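Anaerobically-induced outer membrane porin OprE (Pseudomonas aeruginosa, PDB 4FRX) probably forms a water-filled beta-barrel channel of the OprD porin family through which small solutes cross the outer membrane. Local coordinates at residues Q343-Y348 with N361-S366; T327-G332 with E381-L386; D242-D247 with A283-F288. All coordinates share one frame; numbering follows the deposited sequence. Where two conformers were deposited one is given.

Interaction 1 of 3, residues Q343-Y348 with N361-S366; sequences QVRYGY and NTIYLS. With C8E ((hydroxyethyloxy)tri(ethyloxy)octane), chain E.
I363 directs CG1 away from its own amide (chi1 175°) and R345 holds CG anti to its carbonyl carbon (chi1 -61°), so the two side chains lie alongside each other, pointing the same way, and the extended isoleucine brings CD1 to 3.5 Å from R345 NE. CD1 approaches the guanidinium obliquely and also reaches Q343 OE1, 3.2 Å away. That oxygen is gripped side-on by two nitrogens of one arginine: R345 NE donates at 2.7 Å and R345 NH2 at 3.0 Å, both with OE1 close to the guanidinium plane. The two bonds hold OE1 in place, and a bond from Q343 NE2 to I326 O helps set the amide's turn.

Between the strands, V344 with Y364 and Y346 with T362 are hydrogen-bonded pairs, T362 N reaching Y346 O at 2.8 Å. Their side chains occupy the other face, where V344 CG2 lies 4.0 Å from Y364 CB and C8E C2 sits over the centre of the Y348 ring, 3.8 Å above its plane. A face mixing Q343 and R345 with I363 and L365, and an opposite face rich in tyrosine that meets detergent, are characteristic of a beta hairpin in an outer-membrane porin barrel.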
loop_
_atom_site.group_PDB
_atom_site.type_symbol
_atom_site.label_atom_id
_atom_site.label_comp_id
_atom_site.label_asym_id
_atom_site.label_seq_id
_atom_site.Cartn_x
_atom_site.Cartn_y
_atom_site.Cartn_z
ATOM N N GLN A 343 -8.073 -17.861 -1.942
ATOM C CA GLN A 343 -6.829 -17.890 -1.196
ATOM C C GLN A 343 -7.004 -18.602 0.127
ATOM O O GLN A 343 -8.095 -18.621 0.700
ATOM C CB GLN A 343 -6.307 -16.473 -0.957
ATOM C CG GLN A 343 -7.208 -15.635 -0.046
ATOM C CD GLN A 343 -6.630 -14.266 0.210
ATOM O OE1 GLN A 343 -6.022 -14.017 1.250
ATOM N NE2 GLN A 343 -6.816 -13.369 -0.741
ATOM N N VAL A 344 -5.919 -19.201 0.591
ATOM C CA VAL A 344 -5.873 -19.779 1.921
ATOM C C VAL A 344 -4.657 -19.245 2.649
ATOM O O VAL A 344 -3.601 -19.028 2.044
ATOM C CB VAL A 344 -5.864 -21.326 1.882
ATOM C CG1 VAL A 344 -7.163 -21.826 1.280
ATOM C CG2 VAL A 344 -4.679 -21.842 1.091
ATOM N N ARG A 345 -4.819 -19.006 3.944
ATOM C CA ARG A 345 -3.751 -18.445 4.756
ATOM C C ARG A 345 -3.506 -19.311 5.978
ATOM O O ARG A 345 -4.444 -19.847 6.552
ATOM C CB ARG A 345 -4.141 -17.053 5.243
ATOM C CG ARG A 345 -4.397 -16.050 4.146
ATOM C CD ARG A 345 -4.642 -14.670 4.740
ATOM N NE ARG A 345 -4.909 -13.717 3.676
ATOM C CZ ARG A 345 -4.860 -12.401 3.818
ATOM N NH1 ARG A 345 -4.538 -11.868 4.996
ATOM N NH2 ARG A 345 -5.118 -11.621 2.776
ATOM N N TYR A 346 -2.244 -19.444 6.364
ATOM C CA TYR A 346 -1.900 -20.053 7.643
ATOM C C TYR A 346 -0.816 -19.244 8.347
ATOM O O TYR A 346 0.158 -18.804 7.727
ATOM C CB TYR A 346 -1.432 -21.502 7.512
ATOM C CG TYR A 346 -0.995 -22.052 8.851
ATOM C CD1 TYR A 346 -1.929 -22.360 9.829
ATOM C CD2 TYR A 346 0.355 -22.215 9.157
ATOM C CE1 TYR A 346 -1.541 -22.837 11.072
ATOM C CE2 TYR A 346 0.755 -22.696 10.398
ATOM C CZ TYR A 346 -0.200 -23.010 11.349
ATOM O OH TYR A 346 0.183 -23.488 12.585
ATOM N N GLY A 347 -0.979 -19.078 9.652
ATOM C CA GLY A 347 0.038 -18.430 10.462
ATOM C C GLY A 347 0.225 -19.089 11.812
ATOM O O GLY A 347 -0.681 -19.740 12.327
ATOM N N TYR A 348 1.416 -18.937 12.378
ATOM C CA TYR A 348 1.672 -19.408 13.736
ATOM C C TYR A 348 2.532 -18.413 14.487
ATOM O O TYR A 348 3.578 -17.989 13.990
ATOM C CB TYR A 348 2.351 -20.777 13.750
ATOM C CG TYR A 348 2.384 -21.380 15.145
ATOM C CD1 TYR A 348 1.206 -21.792 15.760
ATOM C CD2 TYR A 348 3.572 -21.512 15.850
ATOM C CE1 TYR A 348 1.205 -22.333 17.022
ATOM C CE2 TYR A 348 3.585 -22.062 17.133
ATOM C CZ TYR A 348 2.386 -22.471 17.706
ATOM O OH TYR A 348 2.344 -23.016 18.969
ATOM N N ASN A 361 4.136 -16.969 8.575
ATOM C CA ASN A 361 2.896 -16.844 7.826
ATOM C C ASN A 361 3.042 -17.344 6.394
ATOM O O ASN A 361 4.115 -17.233 5.792
ATOM C CB ASN A 361 2.408 -15.394 7.833
ATOM C CG ASN A 361 2.009 -14.930 9.214
ATOM O OD1 ASN A 361 2.824 -14.387 9.964
ATOM N ND2 ASN A 361 0.753 -15.154 9.565
ATOM N N THR A 362 1.969 -17.907 5.854
ATOM C CA THR A 362 1.975 -18.264 4.443
ATOM C C THR A 362 0.606 -18.053 3.811
ATOM O O THR A 362 -0.418 -18.109 4.478
ATOM C CB THR A 362 2.463 -19.696 4.214
ATOM O OG1 THR A 362 2.610 -19.928 2.806
ATOM C CG2 THR A 362 1.476 -20.713 4.812
ATOM N N ILE A 363 0.598 -17.792 2.509
ATOM C CA ILE A 363 -0.654 -17.597 1.806
ATOM C C ILE A 363 -0.488 -18.180 0.416
ATOM O O ILE A 363 0.585 -18.097 -0.200
ATOM C CB ILE A 363 -1.035 -16.108 1.723
ATOM C CG1 ILE A 363 -2.296 -15.914 0.858
ATOM C CG2 ILE A 363 0.139 -15.289 1.169
ATOM C CD1 ILE A 363 -2.864 -14.513 0.918
ATOM N N TYR A 364 -1.529 -18.833 -0.056
ATOM C CA TYR A 364 -1.515 -19.333 -1.414
ATOM C C TYR A 364 -2.700 -18.696 -2.099
ATOM O O TYR A 364 -3.791 -18.671 -1.529
ATOM C CB TYR A 364 -1.656 -20.856 -1.414
ATOM C CG TYR A 364 -1.749 -21.408 -2.813
ATOM C CD1 TYR A 364 -0.602 -21.643 -3.563
ATOM C CD2 TYR A 364 -2.987 -21.662 -3.399
ATOM C CE1 TYR A 364 -0.686 -22.134 -4.851
ATOM C CE2 TYR A 364 -3.078 -22.144 -4.684
ATOM C CZ TYR A 364 -1.931 -22.378 -5.404
ATOM O OH TYR A 364 -2.032 -22.865 -6.686
ATOM N N LEU A 365 -2.496 -18.173 -3.310
ATOM C CA LEU A 365 -3.589 -17.567 -4.072
ATOM C C LEU A 365 -3.673 -18.148 -5.482
ATOM O O LEU A 365 -2.653 -18.426 -6.116
ATOM C CB LEU A 365 -3.432 -16.040 -4.170
ATOM C CG LEU A 365 -3.168 -15.229 -2.907
ATOM C CD1 LEU A 365 -1.658 -15.136 -2.677
ATOM C CD2 LEU A 365 -3.787 -13.841 -2.994
ATOM N N SER A 366 -4.890 -18.308 -5.981
ATOM C CA SER A 366 -5.087 -18.876 -7.307
ATOM C C SER A 366 -6.150 -18.061 -8.029
ATOM O O SER A 366 -7.294 -17.991 -7.570
ATOM C CB SER A 366 -5.518 -20.340 -7.187
ATOM O OG SER A 366 -5.654 -20.934 -8.463
HETATM C C1 C8E E . 3.130 -26.595 15.077
HETATM C C2 C8E E . 3.090 -25.173 14.529
HETATM C C3 C8E E . 4.359 -24.852 13.742
HETATM C C4 C8E E . 4.030 -24.034 12.500
HETATM C C5 C8E E . 4.893 -24.455 11.321
HETATM C C6 C8E E . 5.978 -23.414 11.075
HETATM C C7 C8E E . 7.029 -23.909 10.085
HETATM C C8 C8E E . 7.748 -22.725 9.461
HETATM O O9 C8E E . 9.132 -22.970 9.399
HETATM C C10 C8E E . 9.557 -23.280 8.094
HETATM C C11 C8E E . 10.935 -22.673 7.862
#

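Interaction 2 of 3, residues T327-G332 with E381-L386; sequences TDVQIG and ERDISL
The backbone turns at V329-G332, closed by a bond from V329 N to G332 O, so that three successive amides, Q330 N, I331 N and G332 N, meet carboxylates rising from strand 381-386. E381 takes two of these amides in a fork: I331 N donates to E381 OE2 at 2.8 Å and G332 N to E381 OE1 at 2.7 Å, each on the syn lone pair. Since both oxygens are engaged, the carboxylate is fixed in rotation as well as position. CG anti to the backbone N (chi1 179°) and an extended chain beyond it carry this group from the strand to the turn.

The third amide, Q330 N, bonds to D383 OD2 at 2.9 Å, coming to the syn side but 19° out of the carboxylate plane. E381 OE2 and D383 OD1 are only 2.6 Å apart, so close that one of the two buried acids is probably protonated and donates to the other. V329 meets E381 from the opposite direction, its CG2 3.5 Å from E381 CD, and its CB lies 3.3 Å from D383 OD2. I331 crosses the glutamate obliquely, with CB near both carboxylate oxygens.

Further along the strand a water donates to Q330 OE1 at 2.7 Å and to I384 O at 3.0 Å; Q330 NE2 has its partner in E425 OE2. F334 packs on V329 and E381. Acidic wall residues capturing the amides of a turn in the long connection between strands 295-305 and 340-349 are consistent with an inward-folded loop, the kind that narrows the pore of OprD-family barrels.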
loop_
_atom_site.group_PDB
_atom_site.type_symbol
_atom_site.label_atom_id
_atom_site.label_comp_id
_atom_site.label_asym_id
_atom_site.label_seq_id
_atom_site.Cartn_x
_atom_site.Cartn_y
_atom_site.Cartn_z
ATOM N N THR A 327 -5.836 -9.584 -2.074
ATOM C CA THR A 327 -4.920 -10.283 -2.965
ATOM C C THR A 327 -3.647 -9.479 -3.267
ATOM O O THR A 327 -2.845 -9.886 -4.100
ATOM C CB THR A 327 -5.609 -10.625 -4.297
ATOM O OG1 THR A 327 -6.051 -9.413 -4.934
ATOM C CG2 THR A 327 -6.805 -11.554 -4.069
ATOM N N ASP A 328 -3.449 -8.346 -2.598
ATOM C CA ASP A 328 -2.224 -7.578 -2.816
ATOM C C ASP A 328 -1.141 -8.242 -1.985
ATOM O O ASP A 328 -1.099 -8.075 -0.774
ATOM C CB ASP A 328 -2.389 -6.103 -2.429
ATOM C CG ASP A 328 -1.159 -5.252 -2.791
ATOM O OD1 ASP A 328 -0.038 -5.571 -2.347
ATOM O OD2 ASP A 328 -1.315 -4.248 -3.517
ATOM N N VAL A 329 -0.272 -8.992 -2.655
ATOM C CA VAL A 329 0.712 -9.843 -1.992
ATOM C C VAL A 329 2.125 -9.486 -2.467
ATOM O O VAL A 329 2.351 -8.384 -2.959
ATOM C CB VAL A 329 0.386 -11.346 -2.184
ATOM C CG1 VAL A 329 -0.917 -11.693 -1.455
ATOM C CG2 VAL A 329 0.225 -11.680 -3.666
ATOM N N GLN A 330 3.081 -10.393 -2.300
ATOM C CA GLN A 330 4.479 -9.996 -2.438
ATOM C C GLN A 330 4.840 -9.650 -3.874
ATOM O O GLN A 330 5.550 -8.678 -4.129
ATOM C CB GLN A 330 5.425 -11.070 -1.869
ATOM C CG GLN A 330 6.889 -10.685 -1.959
ATOM C CD GLN A 330 7.817 -11.721 -1.350
ATOM O OE1 GLN A 330 7.393 -12.552 -0.542
ATOM N NE2 GLN A 330 9.099 -11.673 -1.736
ATOM N N ILE A 331 4.351 -10.446 -4.818
ATOM C CA ILE A 331 4.651 -10.188 -6.223
ATOM C C ILE A 331 3.412 -9.672 -6.942
ATOM O O ILE A 331 3.407 -8.540 -7.432
ATOM C CB ILE A 331 5.214 -11.432 -6.935
ATOM C CG1 ILE A 331 6.570 -11.822 -6.328
ATOM C CG2 ILE A 331 5.335 -11.189 -8.442
ATOM C CD1 ILE A 331 7.179 -13.109 -6.928
ATOM N N GLY A 332 2.360 -10.486 -6.982
ATOM C CA GLY A 332 1.170 -10.142 -7.752
ATOM C C GLY A 332 0.140 -9.369 -6.948
ATOM O O GLY A 332 0.290 -9.205 -5.731
ATOM N N GLU A 381 0.110 -17.656 -6.773
ATOM C CA GLU A 381 1.253 -17.211 -5.995
ATOM C C GLU A 381 1.273 -17.892 -4.626
ATOM O O GLU A 381 0.229 -18.107 -4.007
ATOM C CB GLU A 381 1.260 -15.670 -5.837
ATOM C CG GLU A 381 2.460 -15.143 -4.994
ATOM C CD GLU A 381 2.731 -13.640 -5.152
ATOM O OE1 GLU A 381 2.332 -13.037 -6.168
ATOM O OE2 GLU A 381 3.356 -13.052 -4.247
ATOM N N ARG A 382 2.463 -18.248 -4.165
ATOM C CA ARG A 382 2.623 -18.730 -2.800
ATOM C C ARG A 382 3.664 -17.859 -2.113
ATOM O O ARG A 382 4.800 -17.744 -2.603
ATOM C CB ARG A 382 3.080 -20.205 -2.793
ATOM C CG ARG A 382 3.334 -20.784 -1.393
ATOM C CD ARG A 382 3.655 -22.294 -1.462
ATOM N NE ARG A 382 2.645 -23.046 -2.193
ATOM C CZ ARG A 382 2.884 -23.508 -3.419
ATOM N NH1 ARG A 382 4.075 -23.273 -3.983
ATOM N NH2 ARG A 382 1.976 -24.193 -4.106
ATOM N N ASP A 383 3.274 -17.231 -1.004
ATOM C CA ASP A 383 4.192 -16.403 -0.223
ATOM C C ASP A 383 4.428 -17.041 1.131
ATOM O O ASP A 383 3.553 -17.702 1.663
ATOM C CB ASP A 383 3.614 -15.008 0.065
ATOM C CG ASP A 383 3.477 -14.152 -1.164
ATOM O OD1 ASP A 383 3.901 -14.586 -2.242
ATOM O OD2 ASP A 383 2.939 -13.030 -1.038
ATOM N N ILE A 384 5.612 -16.816 1.682
ATOM C CA ILE A 384 5.872 -17.096 3.090
ATOM C C ILE A 384 6.578 -15.895 3.696
ATOM O O ILE A 384 7.304 -15.156 3.012
ATOM C CB ILE A 384 6.727 -18.376 3.303
ATOM C CG1 ILE A 384 8.103 -18.238 2.649
ATOM C CG2 ILE A 384 6.007 -19.615 2.765
ATOM C CD1 ILE A 384 9.193 -17.769 3.597
ATOM N N SER A 385 6.360 -15.695 4.984
ATOM C CA SER A 385 7.093 -14.691 5.716
ATOM C C SER A 385 7.454 -15.302 7.049
ATOM O O SER A 385 6.585 -15.750 7.792
ATOM C CB SER A 385 6.251 -13.426 5.902
ATOM O OG SER A 385 7.014 -12.402 6.537
ATOM N N LEU A 386 8.754 -15.360 7.315
ATOM C CA LEU A 386 9.281 -15.801 8.596
ATOM C C LEU A 386 9.950 -14.591 9.230
ATOM O O LEU A 386 10.816 -13.972 8.619
ATOM C CB LEU A 386 10.317 -16.906 8.373
ATOM C CG LEU A 386 11.004 -17.479 9.615
ATOM C CD1 LEU A 386 9.996 -18.200 10.503
ATOM C CD2 LEU A 386 12.128 -18.420 9.203
HETATM O O HOH W 1 5.970 -12.804 1.771
#

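Interaction 3 of 3, residues D242-D247 with A283-F288; sequences DLRAFD and AFSGLF
R244 and S285 face one another as a hydrogen-bonded pair, with S285 OG 3.5 Å from R244 CB and beside the next two methylenes of the arginine. Chi1 of 69° holds that hydroxyl between the serine's backbone N and carbonyl carbon, from where S285 OG reaches a water at 2.7 Å; the same water donates to D242 O at 2.6 Å and so spans the strands. D242 with L287 and F246 with A283 are also hydrogen-bonded pairs, giving six backbone bonds in all.

The next shell fixes the arginine head. R244 grips D242 side-on within its own strand: R244 NE forms a salt bridge to D242 OD1 at 3.0 Å and R244 NH2 bonds to D242 OD2 at 3.2 Å, one nitrogen to each oxygen, so the two flat groups restrain each other's rotation. Y324, from the connection between strands 295-305 and 340-349, adds a cation-pi contact to R244.

On the other face L243 CD2 lies 3.8 Å from G286 CA, and L243 also touches a detergent molecule. With the segment axes at 179°, one face sets the D242-R244 pair and a water among F246, A283 and L287 while the apolar one meets detergent, as in a porin barrel wall between its channel and the membrane.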
loop_
_atom_site.group_PDB
_atom_site.type_symbol
_atom_site.label_atom_id
_atom_site.label_comp_id
_atom_site.label_asym_id
_atom_site.label_seq_id
_atom_site.Cartn_x
_atom_site.Cartn_y
_atom_site.Cartn_z
ATOM N N ASP A 242 -13.867 -10.140 7.070
ATOM C CA ASP A 242 -13.355 -8.946 6.417
ATOM C C ASP A 242 -14.046 -8.886 5.066
ATOM O O ASP A 242 -13.787 -9.723 4.208
ATOM C CB ASP A 242 -11.832 -9.088 6.293
ATOM C CG ASP A 242 -11.166 -7.956 5.514
ATOM O OD1 ASP A 242 -11.761 -7.395 4.570
ATOM O OD2 ASP A 242 -10.001 -7.647 5.841
ATOM N N LEU A 243 -14.934 -7.904 4.894
ATOM C CA LEU A 243 -15.702 -7.751 3.646
ATOM C C LEU A 243 -15.374 -6.427 2.983
ATOM O O LEU A 243 -15.227 -5.401 3.654
ATOM C CB LEU A 243 -17.207 -7.822 3.908
ATOM C CG LEU A 243 -17.725 -8.984 4.742
ATOM C CD1 LEU A 243 -19.250 -8.924 4.831
ATOM C CD2 LEU A 243 -17.277 -10.300 4.127
ATOM N N ARG A 244 -15.247 -6.454 1.663
ATOM C CA ARG A 244 -14.875 -5.268 0.900
ATOM C C ARG A 244 -15.643 -5.246 -0.415
ATOM O O ARG A 244 -15.870 -6.288 -1.036
ATOM C CB ARG A 244 -13.370 -5.241 0.611
ATOM C CG ARG A 244 -12.486 -5.438 1.829
ATOM C CD ARG A 244 -11.011 -5.333 1.490
ATOM N NE ARG A 244 -10.184 -5.712 2.632
ATOM C CZ ARG A 244 -8.856 -5.693 2.634
ATOM N NH1 ARG A 244 -8.203 -5.315 1.546
ATOM N NH2 ARG A 244 -8.187 -6.068 3.718
ATOM N N ALA A 245 -16.043 -4.048 -0.817
ATOM C CA ALA A 245 -16.775 -3.829 -2.049
ATOM C C ALA A 245 -16.258 -2.517 -2.626
ATOM O O ALA A 245 -16.286 -1.507 -1.933
ATOM C CB ALA A 245 -18.253 -3.709 -1.743
ATOM N N PHE A 246 -15.774 -2.536 -3.866
ATOM C CA PHE A 246 -15.317 -1.322 -4.553
ATOM C C PHE A 246 -16.130 -1.137 -5.828
ATOM O O PHE A 246 -16.336 -2.090 -6.569
ATOM C CB PHE A 246 -13.860 -1.451 -5.013
ATOM C CG PHE A 246 -12.817 -1.304 -3.931
ATOM C CD1 PHE A 246 -12.281 -0.055 -3.625
ATOM C CD2 PHE A 246 -12.282 -2.421 -3.312
ATOM C CE1 PHE A 246 -11.270 0.078 -2.670
ATOM C CE2 PHE A 246 -11.275 -2.294 -2.357
ATOM C CZ PHE A 246 -10.764 -1.036 -2.046
ATOM N N ASP A 247 -16.573 0.081 -6.119
ATOM C CA ASP A 247 -17.119 0.352 -7.446
ATOM C C ASP A 247 -16.241 1.431 -8.063
ATOM O O ASP A 247 -16.123 2.518 -7.509
ATOM C CB ASP A 247 -18.543 0.871 -7.365
ATOM C CG ASP A 247 -19.132 1.145 -8.732
ATOM O OD1 ASP A 247 -19.564 0.181 -9.381
ATOM O OD2 ASP A 247 -19.132 2.316 -9.168
ATOM N N ALA A 283 -15.267 -4.748 -7.613
ATOM C CA ALA A 283 -14.491 -5.751 -6.881
ATOM C C ALA A 283 -15.248 -6.091 -5.594
ATOM O O ALA A 283 -15.771 -5.202 -4.947
ATOM C CB ALA A 283 -13.147 -5.188 -6.531
ATOM N N PHE A 284 -15.332 -7.362 -5.237
ATOM C CA PHE A 284 -15.995 -7.773 -3.998
ATOM C C PHE A 284 -15.165 -8.871 -3.351
ATOM O O PHE A 284 -14.720 -9.777 -4.034
ATOM C CB PHE A 284 -17.408 -8.307 -4.272
ATOM C CG PHE A 284 -18.084 -8.876 -3.048
ATOM C CD1 PHE A 284 -18.651 -8.035 -2.100
ATOM C CD2 PHE A 284 -18.140 -10.246 -2.837
ATOM C CE1 PHE A 284 -19.268 -8.549 -0.967
ATOM C CE2 PHE A 284 -18.753 -10.765 -1.705
ATOM C CZ PHE A 284 -19.318 -9.913 -0.772
ATOM N N SER A 285 -14.955 -8.799 -2.044
ATOM C CA SER A 285 -14.201 -9.863 -1.400
ATOM C C SER A 285 -14.690 -10.162 0.007
ATOM O O SER A 285 -15.261 -9.299 0.672
ATOM C CB SER A 285 -12.720 -9.530 -1.362
ATOM O OG SER A 285 -12.487 -8.457 -0.474
ATOM N N GLY A 286 -14.473 -11.407 0.428
ATOM C CA GLY A 286 -14.757 -11.864 1.779
ATOM C C GLY A 286 -13.555 -12.671 2.230
ATOM O O GLY A 286 -13.105 -13.567 1.514
ATOM N N LEU A 287 -12.994 -12.330 3.389
ATOM C CA LEU A 287 -11.877 -13.086 3.936
ATOM C C LEU A 287 -12.217 -13.434 5.378
ATOM O O LEU A 287 -12.619 -12.569 6.139
ATOM C CB LEU A 287 -10.589 -12.249 3.887
ATOM C CG LEU A 287 -9.346 -12.843 4.555
ATOM C CD1 LEU A 287 -8.846 -14.079 3.779
ATOM C CD2 LEU A 287 -8.245 -11.794 4.702
ATOM N N PHE A 288 -12.047 -14.701 5.743
ATOM C CA PHE A 288 -12.401 -15.162 7.068
ATOM C C PHE A 288 -11.170 -15.788 7.674
ATOM O O PHE A 288 -10.525 -16.624 7.050
ATOM C CB PHE A 288 -13.530 -16.197 7.002
ATOM C CG PHE A 288 -14.747 -15.708 6.286
ATOM C CD1 PHE A 288 -14.860 -15.850 4.914
ATOM C CD2 PHE A 288 -15.768 -15.086 6.980
ATOM C CE1 PHE A 288 -15.978 -15.390 4.239
ATOM C CE2 PHE A 288 -16.897 -14.622 6.312
ATOM C CZ PHE A 288 -16.996 -14.768 4.935
HETATM O O HOH W 2 -12.302 -8.911 2.230
#

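In the fold
Interactions 1 and 3 are antiparallel strand pairings in the barrel wall, each with one face carrying an arginine and its polar partner and one meeting detergent, whereas interaction 2 joins a loop to the wall through carboxylate-to-amide bonds without a beta ladder. All three are partly buried; interaction 3 has the largest buried share, five of ten touching residues. The centre of interaction 2 is about 14 Å from the chain centre, against about 19 Å for interaction 1 and 17 Å for interaction 3. Interactions 1 and 2 share neighbouring strands, with T362 OG1 2.7 Å from D383 O. Interactions 1 and 3 meet where L287 CD2 lies 3.6 Å from R345 CZ. Their arginines differ: one grips an amide oxygen, the other a carboxylate.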